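Local atomic coordinates of Amuc_1102 (Akkermansia muciniphila, PDB entry 7DSZ), a protein that has no established function, but adopts an immunoglobulin-like fold related to archaeal type IV pilus proteins and may take part in a pilus-like assembly. Residues E24-Y29 with K135-V140; A52-P57 with F78-V83; V139-E142 with I147-T150. All blocks are in the same frame, centred on the assembly; numbering follows the deposited sequence. Where two conformers were deposited one is given.

How the contacts relate
Followed from the N terminus, the chain lays down 24-29 first, and contact 1 closes only when 135-140 comes to lie opposite it. Inside that long loop contact 2 is nested, joining 52-57 to 78-83. Contact 3 follows in series after contact 2 and starts on the strand where contact 1 ends, sharing V139 and V140 with it; it closes the short hairpin of strands 134-143 and 146-152. Contacts 1 and 2 both span the interior between two sheets, one holding 18-32 and 50-63, the other 70-83 and 134-143. Contact 3 lies within the second sheet. V139 CG2 meets F78 CD2 at 3.8 Å, linking that hairpin to the core.

Contact 1 (E24-Y29 with K135-V140); sequences EKLSLY and KYQGVV
With CG of Q137 turned beside its own backbone N (chi1 -56°) and the chain extended from there, the carboxamide is carried across to L26, whose CG lies anti to N (chi1 -168°) and points CD2 at Q137 and V139. NE2 of Q137 donates to L26 O at 3.0 Å, with an N-H...O angle of 146°. The oxygen lies close to the plane of the amide, but the donor stands well above the carbonyl plane of L26. Beside this bond L26 CD2 packs on the amide carbon, 3.9 Å from Q137 CD, and reaches V139 CG2 at 4.1 Å. L26 sits in a break of strand 18-32, and Q137 on strand 134-143 in the facing sheet of the immunoglobulin-like beta-sandwich; the glutamine side chain spans the gap to a main-chain carbonyl. NE2 has a second partner in Y151 OH, while F54 also packs against Q137 from the strand 50-63. A leucine in place of this glutamine would probably leave both L26 O and the Y151 hydroxyl without this amide partner. Just before Q137, K135 and Y136 both face A81 in a classic beta bulge.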
ATOM      1  N   GLU C  24     -25.356 -13.309   1.896  1.00 22.39           N
ATOM      2  CA  GLU C  24     -25.557 -14.265   2.968  1.00 24.07           C
ATOM      3  C   GLU C  24     -25.183 -13.551   4.264  1.00 22.50           C
ATOM      4  O   GLU C  24     -25.458 -12.362   4.395  1.00 27.89           O
ATOM      5  CB  GLU C  24     -24.756 -15.547   2.722  1.00 26.93           C
ATOM      6  CG  GLU C  24     -25.054 -16.198   1.343  1.00 29.30           C
ATOM      7  CD  GLU C  24     -26.533 -16.532   1.135  1.00 38.99           C
ATOM      8  OE1 GLU C  24     -27.213 -16.894   2.122  1.00 31.14           O
ATOM      9  OE2 GLU C  24     -27.017 -16.430  -0.020  1.00 36.76           O
ATOM     10  N   LYS C  25     -24.603 -14.235   5.234  1.00 23.26           N
ATOM     11  CA  LYS C  25     -24.300 -13.585   6.503  1.00 24.64           C
ATOM     12  C   LYS C  25     -22.812 -13.279   6.604  1.00 21.94           C
ATOM     13  O   LYS C  25     -21.978 -14.009   6.067  1.00 22.76           O
ATOM     14  CB  LYS C  25     -24.721 -14.467   7.679  1.00 28.94           C
ATOM     15  CG  LYS C  25     -26.208 -14.828   7.667  1.00 31.39           C
ATOM     16  CD  LYS C  25     -26.563 -15.612   8.918  1.00 37.93           C
ATOM     17  CE  LYS C  25     -28.052 -15.876   9.013  1.00 43.97           C
ATOM     18  NZ  LYS C  25     -28.339 -16.593  10.292  1.00 47.43           N
ATOM     19  N   LEU C  26     -22.490 -12.198   7.316  1.00 19.14           N
ATOM     20  CA  LEU C  26     -21.104 -11.942   7.716  1.00 18.46           C
ATOM     21  C   LEU C  26     -20.707 -12.912   8.823  1.00 21.73           C
ATOM     22  O   LEU C  26     -21.362 -12.967   9.871  1.00 22.90           O
ATOM     23  CB  LEU C  26     -20.944 -10.501   8.205  1.00 18.97           C
ATOM     24  CG  LEU C  26     -19.496 -10.043   8.373  1.00 19.50           C
ATOM     25  CD1 LEU C  26     -18.763  -9.929   7.021  1.00 19.58           C
ATOM     26  CD2 LEU C  26     -19.458  -8.720   9.102  1.00 17.58           C
ATOM     27  N   SER C  27     -19.637 -13.672   8.595  1.00 17.67           N
ATOM     28  CA  SER C  27     -19.090 -14.610   9.567  1.00 18.78           C
ATOM     29  C   SER C  27     -17.688 -14.178   9.966  1.00 21.24           C
ATOM     30  O   SER C  27     -16.927 -13.689   9.137  1.00 21.31           O
ATOM     31  CB  SER C  27     -19.013 -16.027   9.006  1.00 22.88           C
ATOM     32  OG  SER C  27     -20.308 -16.567   8.833  1.00 25.38           O
ATOM     33  N   LEU C  28     -17.334 -14.414  11.227  1.00 20.43           N
ATOM     34  CA  LEU C  28     -15.976 -14.158  11.709  1.00 18.97           C
ATOM     35  C   LEU C  28     -15.179 -15.453  11.724  1.00 19.84           C
ATOM     36  O   LEU C  28     -15.605 -16.445  12.331  1.00 23.38           O
ATOM     37  CB  LEU C  28     -15.998 -13.554  13.112  1.00 20.03           C
ATOM     38  CG  LEU C  28     -14.646 -13.547  13.841  1.00 21.09           C
ATOM     39  CD1 LEU C  28     -13.685 -12.596  13.133  1.00 20.65           C
ATOM     40  CD2 LEU C  28     -14.840 -13.129  15.285  1.00 24.25           C
ATOM     41  N   TYR C  29     -14.034 -15.443  11.054  1.00 17.50           N
ATOM     42  CA  TYR C  29     -13.051 -16.514  11.118  1.00 16.22           C
ATOM     43  C   TYR C  29     -11.769 -15.969  11.720  1.00 20.69           C
ATOM     44  O   TYR C  29     -11.231 -14.974  11.224  1.00 19.40           O
ATOM     45  CB  TYR C  29     -12.715 -17.063   9.742  1.00 17.88           C
ATOM     46  CG  TYR C  29     -13.851 -17.716   8.996  1.00 16.40           C
ATOM     47  CD1 TYR C  29     -14.068 -19.082   9.110  1.00 21.19           C
ATOM     48  CD2 TYR C  29     -14.673 -16.977   8.160  1.00 18.19           C
ATOM     49  CE1 TYR C  29     -15.086 -19.702   8.410  1.00 19.20           C
ATOM     50  CE2 TYR C  29     -15.708 -17.598   7.441  1.00 19.05           C
ATOM     51  CZ  TYR C  29     -15.893 -18.958   7.580  1.00 21.67           C
ATOM     52  OH  TYR C  29     -16.880 -19.587   6.879  1.00 22.98           O
ATOM     53  N   LYS C 135     -20.300  -7.630  19.061  1.00 24.52           N
ATOM     54  CA  LYS C 135     -21.648  -7.415  19.578  1.00 27.67           C
ATOM     55  C   LYS C 135     -22.671  -7.206  18.468  1.00 31.44           C
ATOM     56  O   LYS C 135     -23.748  -7.809  18.497  1.00 28.97           O
ATOM     57  CB  LYS C 135     -21.651  -6.221  20.539  1.00 28.59           C
ATOM     58  CG  LYS C 135     -20.816  -6.471  21.790  1.00 35.53           C
ATOM     59  CD  LYS C 135     -21.069  -7.873  22.343  1.00 34.00           C
ATOM     60  CE  LYS C 135     -20.267  -8.107  23.615  1.00 37.71           C
ATOM     61  NZ  LYS C 135     -20.377  -9.504  24.110  1.00 43.39           N
ATOM     62  N   TYR C 136     -22.353  -6.361  17.492  1.00 24.51           N
ATOM     63  CA  TYR C 136     -23.223  -6.125  16.347  1.00 23.03           C
ATOM     64  C   TYR C 136     -22.412  -6.146  15.059  1.00 26.25           C
ATOM     65  O   TYR C 136     -21.227  -5.795  15.053  1.00 23.79           O
ATOM     66  CB  TYR C 136     -23.916  -4.788  16.446  1.00 23.17           C
ATOM     67  CG  TYR C 136     -24.720  -4.613  17.713  1.00 32.09           C
ATOM     68  CD1 TYR C 136     -25.854  -5.369  17.936  1.00 36.49           C
ATOM     69  CD2 TYR C 136     -24.337  -3.697  18.683  1.00 39.07           C
ATOM     70  CE1 TYR C 136     -26.603  -5.219  19.086  1.00 42.47           C
ATOM     71  CE2 TYR C 136     -25.086  -3.534  19.846  1.00 41.87           C
ATOM     72  CZ  TYR C 136     -26.216  -4.302  20.034  1.00 38.72           C
ATOM     73  OH  TYR C 136     -26.969  -4.163  21.172  1.00 43.07           O
ATOM     74  N   GLN C 137     -23.073  -6.545  13.968  1.00 22.25           N
ATOM     75  CA  GLN C 137     -22.480  -6.557  12.633  1.00 21.24           C
ATOM     76  C   GLN C 137     -23.481  -6.014  11.623  1.00 21.50           C
ATOM     77  O   GLN C 137     -24.692  -6.214  11.753  1.00 22.16           O
ATOM     78  CB  GLN C 137     -22.076  -7.968  12.167  1.00 23.08           C
ATOM     79  CG  GLN C 137     -21.137  -8.679  13.099  1.00 24.32           C
ATOM     80  CD  GLN C 137     -20.652 -10.010  12.556  1.00 25.64           C
ATOM     81  OE1 GLN C 137     -19.511 -10.404  12.793  1.00 25.48           O
ATOM     82  NE2 GLN C 137     -21.530 -10.729  11.854  1.00 24.27           N
ATOM     83  N   GLY C 138     -22.968  -5.350  10.592  1.00 21.10           N
ATOM     84  CA  GLY C 138     -23.811  -4.932   9.489  1.00 19.90           C
ATOM     85  C   GLY C 138     -22.989  -4.750   8.234  1.00 21.53           C
ATOM     86  O   GLY C 138     -21.809  -4.384   8.293  1.00 19.47           O
ATOM     87  N   VAL C 139     -23.614  -5.015   7.087  1.00 18.29           N
ATOM     88  CA  VAL C 139     -23.000  -4.788   5.784  1.00 17.45           C
ATOM     89  C   VAL C 139     -24.025  -4.124   4.879  1.00 18.52           C
ATOM     90  O   VAL C 139     -25.136  -4.636   4.725  1.00 20.96           O
ATOM     91  CB  VAL C 139     -22.505  -6.098   5.142  1.00 16.23           C
ATOM     92  CG1 VAL C 139     -21.924  -5.820   3.755  1.00 17.07           C
ATOM     93  CG2 VAL C 139     -21.469  -6.782   6.048  1.00 16.83           C
ATOM     94  N   VAL C 140     -23.652  -3.001   4.280  1.00 18.95           N
ATOM     95  CA  VAL C 140     -24.487  -2.291   3.313  1.00 20.44           C
ATOM     96  C   VAL C 140     -23.751  -2.250   1.984  1.00 22.15           C
ATOM     97  O   VAL C 140     -22.585  -1.851   1.933  1.00 20.86           O
ATOM     98  CB  VAL C 140     -24.822  -0.867   3.792  1.00 22.17           C
ATOM     99  CG1 VAL C 140     -25.618  -0.108   2.709  1.00 20.50           C
ATOM    100  CG2 VAL C 140     -25.599  -0.919   5.112  1.00 22.81           C
TER

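Contact 2 (A52-P57 with F78-V83); sequences ADFEIP and FYIAVV
Two strands from opposite sheets of the immunoglobulin-like sandwich, 50-63 and 70-83, face each other across its hydrophobic core, and the contact between 52-57 and 78-83 is made wholly by side chains. F54 and I80 reach into the interior from opposite directions. In one of the two conformers modelled for I80, CD1 sits over one face of the F54 ring in a CH-pi contact, 3.5 Å from the centroid and 8° off the ring normal. The methyl of that conformer is thus almost centred: its distances to the six ring carbons differ little, and the shortest runs from I80 CD1 to F54 CE2, at 3.6 Å. The isoleucine arm achieves this with CG1 beside the backbone N (chi1 -68°) and CD1 extended beyond it (chi2 161°), which carries the methyl out from strand 70-83 to the F54 ring. A second, looser pair lies next to it, where I56 CG2 approaches the F78 ring obliquely and comes within 4.3 Å of CE2 of F78. All four residues are buried, and no hydrogen bond joins the two segments, so apolar contact carries the whole meeting. Most of the neighbours are apolar as well: L26 touches both F54 and I56, V139 and V113 pack on F78, and L177 from a loop reaches I80, though Q137 also borders F54. On the reverse side of strand 50-63, D53 pairs with R31 and E55 with R192 in salt bridges. Inward-facing side chains of two sheets meeting in an apolar core are typical of the immunoglobulin-like beta-sandwich.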
ATOM      1  N   ALA C  52      -8.580 -11.416  12.785  1.00 17.22           N
ATOM      2  CA  ALA C  52     -10.026 -11.520  12.599  1.00 17.90           C
ATOM      3  C   ALA C  52     -10.344 -11.305  11.124  1.00 20.15           C
ATOM      4  O   ALA C  52     -10.026 -10.249  10.564  1.00 19.39           O
ATOM      5  CB  ALA C  52     -10.766 -10.492  13.452  1.00 18.77           C
ATOM      6  N   ASP C  53     -10.950 -12.300  10.489  1.00 16.82           N
ATOM      7  CA  ASP C  53     -11.288 -12.236   9.069  1.00 16.12           C
ATOM      8  C   ASP C  53     -12.804 -12.336   8.967  1.00 16.26           C
ATOM      9  O   ASP C  53     -13.368 -13.411   9.191  1.00 19.49           O
ATOM     10  CB  ASP C  53     -10.579 -13.371   8.318  1.00 17.23           C
ATOM     11  CG  ASP C  53     -11.022 -13.521   6.869  1.00 19.97           C
ATOM     12  OD1 ASP C  53     -11.765 -12.673   6.334  1.00 18.61           O
ATOM     13  OD2 ASP C  53     -10.569 -14.502   6.260  1.00 19.73           O
ATOM     14  N   PHE C  54     -13.457 -11.211   8.661  1.00 15.20           N
ATOM     15  CA  PHE C  54     -14.907 -11.163   8.524  1.00 17.99           C
ATOM     16  C   PHE C  54     -15.245 -11.432   7.067  1.00 19.41           C
ATOM     17  O   PHE C  54     -14.791 -10.699   6.190  1.00 18.40           O
ATOM     18  CB  PHE C  54     -15.464  -9.801   8.951  1.00 16.86           C
ATOM     19  CG  PHE C  54     -15.267  -9.481  10.412  1.00 17.63           C
ATOM     20  CD1 PHE C  54     -16.244  -9.819  11.347  1.00 19.74           C
ATOM     21  CD2 PHE C  54     -14.132  -8.814  10.847  1.00 18.56           C
ATOM     22  CE1 PHE C  54     -16.070  -9.503  12.715  1.00 22.26           C
ATOM     23  CE2 PHE C  54     -13.946  -8.509  12.190  1.00 21.06           C
ATOM     24  CZ  PHE C  54     -14.927  -8.849  13.124  1.00 23.70           C
ATOM     25  N   GLU C  55     -16.039 -12.473   6.806  1.00 15.21           N
ATOM     26  CA  GLU C  55     -16.319 -12.924   5.443  1.00 17.20           C
ATOM     27  C   GLU C  55     -17.814 -12.879   5.195  1.00 16.21           C
ATOM     28  O   GLU C  55     -18.581 -13.365   6.028  1.00 17.15           O
ATOM     29  CB  GLU C  55     -15.838 -14.363   5.243  1.00 15.80           C
ATOM     30  CG  GLU C  55     -14.340 -14.555   5.435  1.00 16.29           C
ATOM     31  CD  GLU C  55     -13.613 -14.324   4.143  1.00 17.02           C
ATOM     32  OE1 GLU C  55     -14.090 -14.851   3.102  1.00 17.57           O
ATOM     33  OE2 GLU C  55     -12.589 -13.605   4.150  1.00 16.69           O
ATOM     34  N   ILE C  56     -18.243 -12.336   4.053  1.00 17.13           N
ATOM     35  CA  ILE C  56     -19.641 -12.402   3.655  1.00 14.70           C
ATOM     36  C   ILE C  56     -19.777 -12.904   2.222  1.00 17.94           C
ATOM     37  O   ILE C  56     -19.256 -12.279   1.290  1.00 15.71           O
ATOM     38  CB  ILE C  56     -20.386 -11.064   3.846  1.00 16.57           C
ATOM     39  CG1 ILE C  56     -21.872 -11.222   3.501  1.00 18.15           C
ATOM     40  CG2 ILE C  56     -19.740  -9.896   3.079  1.00 16.04           C
ATOM     41  CD1 ILE C  56     -22.744 -10.117   4.154  1.00 16.69           C
ATOM     42  N   PRO C  57     -20.430 -14.042   1.999  1.00 17.39           N
ATOM     43  CA  PRO C  57     -20.689 -14.495   0.631  1.00 16.44           C
ATOM     44  C   PRO C  57     -21.727 -13.620  -0.039  1.00 14.97           C
ATOM     45  O   PRO C  57     -22.655 -13.128   0.604  1.00 18.49           O
ATOM     46  CB  PRO C  57     -21.253 -15.914   0.812  1.00 19.57           C
ATOM     47  CG  PRO C  57     -21.085 -16.267   2.246  1.00 18.78           C
ATOM     48  CD  PRO C  57     -21.005 -14.943   3.007  1.00 18.56           C
ATOM     49  N   PHE C  78     -18.877  -1.848   5.849  1.00 16.75           N
ATOM     50  CA  PHE C  78     -18.890  -2.761   6.979  1.00 18.28           C
ATOM     51  C   PHE C  78     -19.016  -1.975   8.279  1.00 17.09           C
ATOM     52  O   PHE C  78     -18.320  -0.977   8.467  1.00 17.93           O
ATOM     53  CB  PHE C  78     -17.607  -3.585   7.037  1.00 18.21           C
ATOM     54  CG  PHE C  78     -17.421  -4.519   5.870  1.00 14.18           C
ATOM     55  CD1 PHE C  78     -16.888  -4.040   4.679  1.00 14.41           C
ATOM     56  CD2 PHE C  78     -17.753  -5.857   5.973  1.00 17.57           C
ATOM     57  CE1 PHE C  78     -16.687  -4.894   3.603  1.00 17.87           C
ATOM     58  CE2 PHE C  78     -17.562  -6.729   4.904  1.00 21.07           C
ATOM     59  CZ  PHE C  78     -17.022  -6.246   3.723  1.00 18.94           C
ATOM     60  N   TYR C  79     -19.877  -2.456   9.177  1.00 18.73           N
ATOM     61  CA  TYR C  79     -20.072  -1.875  10.502  1.00 20.06           C
ATOM     62  C   TYR C  79     -19.913  -2.983  11.523  1.00 19.31           C
ATOM     63  O   TYR C  79     -20.639  -3.985  11.469  1.00 20.59           O
ATOM     64  CB  TYR C  79     -21.463  -1.246  10.653  1.00 21.90           C
ATOM     65  CG  TYR C  79     -21.811  -0.238   9.588  1.00 21.43           C
ATOM     66  CD1 TYR C  79     -22.412  -0.644   8.402  1.00 21.49           C
ATOM     67  CD2 TYR C  79     -21.562   1.114   9.771  1.00 22.46           C
ATOM     68  CE1 TYR C  79     -22.745   0.264   7.423  1.00 21.57           C
ATOM     69  CE2 TYR C  79     -21.890   2.038   8.792  1.00 24.91           C
ATOM     70  CZ  TYR C  79     -22.483   1.600   7.617  1.00 27.75           C
ATOM     71  OH  TYR C  79     -22.823   2.496   6.625  1.00 29.15           O
ATOM     72  N   ILE C  80     -18.995  -2.798  12.465  1.00 20.50           N
ATOM     73  CA  ILE C  80     -18.731  -3.788  13.497  0.50 20.24           C
ATOM     74  C   ILE C  80     -18.718  -3.075  14.843  1.00 21.15           C
ATOM     75  O   ILE C  80     -18.060  -2.041  15.001  1.00 20.72           O
ATOM     76  CB  ILE C  80     -17.409  -4.537  13.238  0.50 23.35           C
ATOM     77  CG1 ILE C  80     -17.556  -5.422  11.989  0.50 22.70           C
ATOM     78  CG2 ILE C  80     -17.016  -5.373  14.458  0.50 22.98           C
ATOM     79  CD1 ILE C  80     -16.239  -5.858  11.343  0.50 22.65           C
ATOM     80  N   ALA C  81     -19.454  -3.632  15.806  1.00 22.57           N
ATOM     81  CA  ALA C  81     -19.567  -3.054  17.140  1.00 23.73           C
ATOM     82  C   ALA C  81     -18.965  -4.002  18.165  1.00 18.84           C
ATOM     83  O   ALA C  81     -19.268  -5.203  18.173  1.00 22.67           O
ATOM     84  CB  ALA C  81     -21.036  -2.745  17.477  1.00 24.09           C
ATOM     85  N   VAL C  82     -18.099  -3.456  19.024  1.00 23.53           N
ATOM     86  CA  VAL C  82     -17.470  -4.191  20.112  1.00 23.89           C
ATOM     87  C   VAL C  82     -17.550  -3.327  21.368  1.00 21.36           C
ATOM     88  O   VAL C  82     -17.733  -2.109  21.303  1.00 26.33           O
ATOM     89  CB  VAL C  82     -15.993  -4.565  19.807  1.00 24.02           C
ATOM     90  CG1 VAL C  82     -15.897  -5.353  18.503  1.00 23.52           C
ATOM     91  CG2 VAL C  82     -15.124  -3.306  19.722  1.00 22.64           C
ATOM     92  N   VAL C  83     -17.402  -3.978  22.521  1.00 30.93           N
ATOM     93  CA  VAL C  83     -17.322  -3.244  23.780  1.00 28.57           C
ATOM     94  C   VAL C  83     -15.973  -2.544  23.866  1.00 27.38           C
ATOM     95  O   VAL C  83     -14.926  -3.165  23.638  1.00 28.35           O
ATOM     96  CB  VAL C  83     -17.519  -4.192  24.971  1.00 34.55           C
ATOM     97  CG1 VAL C  83     -17.314  -3.436  26.285  1.00 32.58           C
ATOM     98  CG2 VAL C  83     -18.901  -4.846  24.921  1.00 34.28           C
TER

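Contact 3 (V139-E142 with I147-T150); sequences VVVE and IVAT
V141 joins the two strands of this beta hairpin through both of its backbone polar atoms. Its N donates to A149 O at 2.9 Å in a nearly straight bond (175°), and its O receives V148 N at 2.8 Å, the donor lying nearly along the C=O axis. A third, weak bond brings A149 N to the same V141 O at 3.4 Å. V148 and A149 therefore both face V141, a classic beta bulge: the register moves on by one residue, from the hydrogen-bonded pair V141-A149 to the non-hydrogen-bonded pair E142-I147. On the other side of V141, V140 and T150 form another non-hydrogen-bonded pair, and next to it T150 CA approaches V139 O at 3.3 Å in a CA-H...O contact.

On the face bearing V140, E142, I147 and T150, the isoleucine does most of the packing. Its CG1 branch, placed beside the backbone N (chi1 -63°), slants across V140 and comes 3.7 Å from V140 CG1, while E142 CG also packs on that branch. The extended E142 chain ends in a carboxylate whose OE2 makes a salt bridge with K77 of the adjoining strand 70-83. T150 runs alongside V140, pointing the same way, and W162 from a loop touches both. The face of V141 and A149 instead looks towards strand 18-32, where L23 meets both residues and V21 meets A149. At the bulge, V148 CG2 occupies the tight position between its own N and carbonyl carbon, which brings this methyl to 3.5 Å from V141 O and 4.2 Å from V141 CG1.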
ATOM      1  N   VAL C 139     -23.614  -5.015   7.087  1.00 18.29           N
ATOM      2  CA  VAL C 139     -23.000  -4.788   5.784  1.00 17.45           C
ATOM      3  C   VAL C 139     -24.025  -4.124   4.879  1.00 18.52           C
ATOM      4  O   VAL C 139     -25.136  -4.636   4.725  1.00 20.96           O
ATOM      5  CB  VAL C 139     -22.505  -6.098   5.142  1.00 16.23           C
ATOM      6  CG1 VAL C 139     -21.924  -5.820   3.755  1.00 17.07           C
ATOM      7  CG2 VAL C 139     -21.469  -6.782   6.048  1.00 16.83           C
ATOM      8  N   VAL C 140     -23.652  -3.001   4.280  1.00 18.95           N
ATOM      9  CA  VAL C 140     -24.487  -2.291   3.313  1.00 20.44           C
ATOM     10  C   VAL C 140     -23.751  -2.250   1.984  1.00 22.15           C
ATOM     11  O   VAL C 140     -22.585  -1.851   1.933  1.00 20.86           O
ATOM     12  CB  VAL C 140     -24.822  -0.867   3.792  1.00 22.17           C
ATOM     13  CG1 VAL C 140     -25.618  -0.108   2.709  1.00 20.50           C
ATOM     14  CG2 VAL C 140     -25.599  -0.919   5.112  1.00 22.81           C
ATOM     15  N   VAL C 141     -24.426  -2.659   0.908  1.00 16.77           N
ATOM     16  CA  VAL C 141     -23.828  -2.683  -0.427  1.00 14.96           C
ATOM     17  C   VAL C 141     -24.476  -1.600  -1.272  1.00 22.28           C
ATOM     18  O   VAL C 141     -25.708  -1.530  -1.357  1.00 21.51           O
ATOM     19  CB  VAL C 141     -24.002  -4.055  -1.108  1.00 19.30           C
ATOM     20  CG1 VAL C 141     -23.283  -4.052  -2.466  1.00 20.26           C
ATOM     21  CG2 VAL C 141     -23.471  -5.170  -0.212  1.00 20.98           C
ATOM     22  N   GLU C 142     -23.653  -0.777  -1.916  1.00 18.45           N
ATOM     23  CA  GLU C 142     -24.141   0.261  -2.813  1.00 21.28           C
ATOM     24  C   GLU C 142     -23.658   0.009  -4.236  1.00 26.79           C
ATOM     25  O   GLU C 142     -22.530  -0.460  -4.457  1.00 23.21           O
ATOM     26  CB  GLU C 142     -23.694   1.655  -2.351  1.00 22.20           C
ATOM     27  CG  GLU C 142     -24.273   2.056  -1.007  1.00 24.38           C
ATOM     28  CD  GLU C 142     -23.830   3.441  -0.550  1.00 35.99           C
ATOM     29  OE1 GLU C 142     -23.070   4.102  -1.282  1.00 41.51           O
ATOM     30  OE2 GLU C 142     -24.241   3.863   0.553  1.00 40.78           O
ATOM     31  N   ILE C 147     -28.064   2.228  -2.219  1.00 24.22           N
ATOM     32  CA  ILE C 147     -28.078   0.987  -1.458  1.00 23.29           C
ATOM     33  C   ILE C 147     -28.903  -0.052  -2.203  1.00 27.79           C
ATOM     34  O   ILE C 147     -30.066   0.189  -2.559  1.00 31.87           O
ATOM     35  CB  ILE C 147     -28.642   1.227  -0.050  1.00 23.69           C
ATOM     36  CG1 ILE C 147     -27.739   2.187   0.730  1.00 28.52           C
ATOM     37  CG2 ILE C 147     -28.843  -0.102   0.689  1.00 25.23           C
ATOM     38  CD1 ILE C 147     -28.301   2.557   2.098  1.00 32.51           C
ATOM     39  N   VAL C 148     -28.307  -1.212  -2.451  1.00 20.51           N
ATOM     40  CA  VAL C 148     -29.030  -2.314  -3.071  1.00 24.51           C
ATOM     41  C   VAL C 148     -29.159  -3.534  -2.165  1.00 27.70           C
ATOM     42  O   VAL C 148     -30.035  -4.380  -2.410  1.00 29.45           O
ATOM     43  CB  VAL C 148     -28.394  -2.710  -4.424  1.00 22.97           C
ATOM     44  CG1 VAL C 148     -28.485  -1.542  -5.410  1.00 22.68           C
ATOM     45  CG2 VAL C 148     -26.944  -3.163  -4.240  1.00 23.85           C
ATOM     46  N   ALA C 149     -28.368  -3.661  -1.101  1.00 21.76           N
ATOM     47  CA  ALA C 149     -28.522  -4.823  -0.234  1.00 23.70           C
ATOM     48  C   ALA C 149     -27.997  -4.480   1.149  1.00 23.32           C
ATOM     49  O   ALA C 149     -27.097  -3.651   1.295  1.00 21.91           O
ATOM     50  CB  ALA C 149     -27.803  -6.066  -0.789  1.00 22.09           C
ATOM     51  N   THR C 150     -28.580  -5.124   2.156  1.00 21.39           N
ATOM     52  CA  THR C 150     -28.208  -4.900   3.545  1.00 21.88           C
ATOM     53  C   THR C 150     -28.219  -6.219   4.298  1.00 27.45           C
ATOM     54  O   THR C 150     -29.162  -7.008   4.170  1.00 25.74           O
ATOM     55  CB  THR C 150     -29.165  -3.907   4.227  1.00 24.85           C
ATOM     56  OG1 THR C 150     -29.087  -2.640   3.570  1.00 26.62           O
ATOM     57  CG2 THR C 150     -28.793  -3.732   5.689  1.00 26.87           C
TER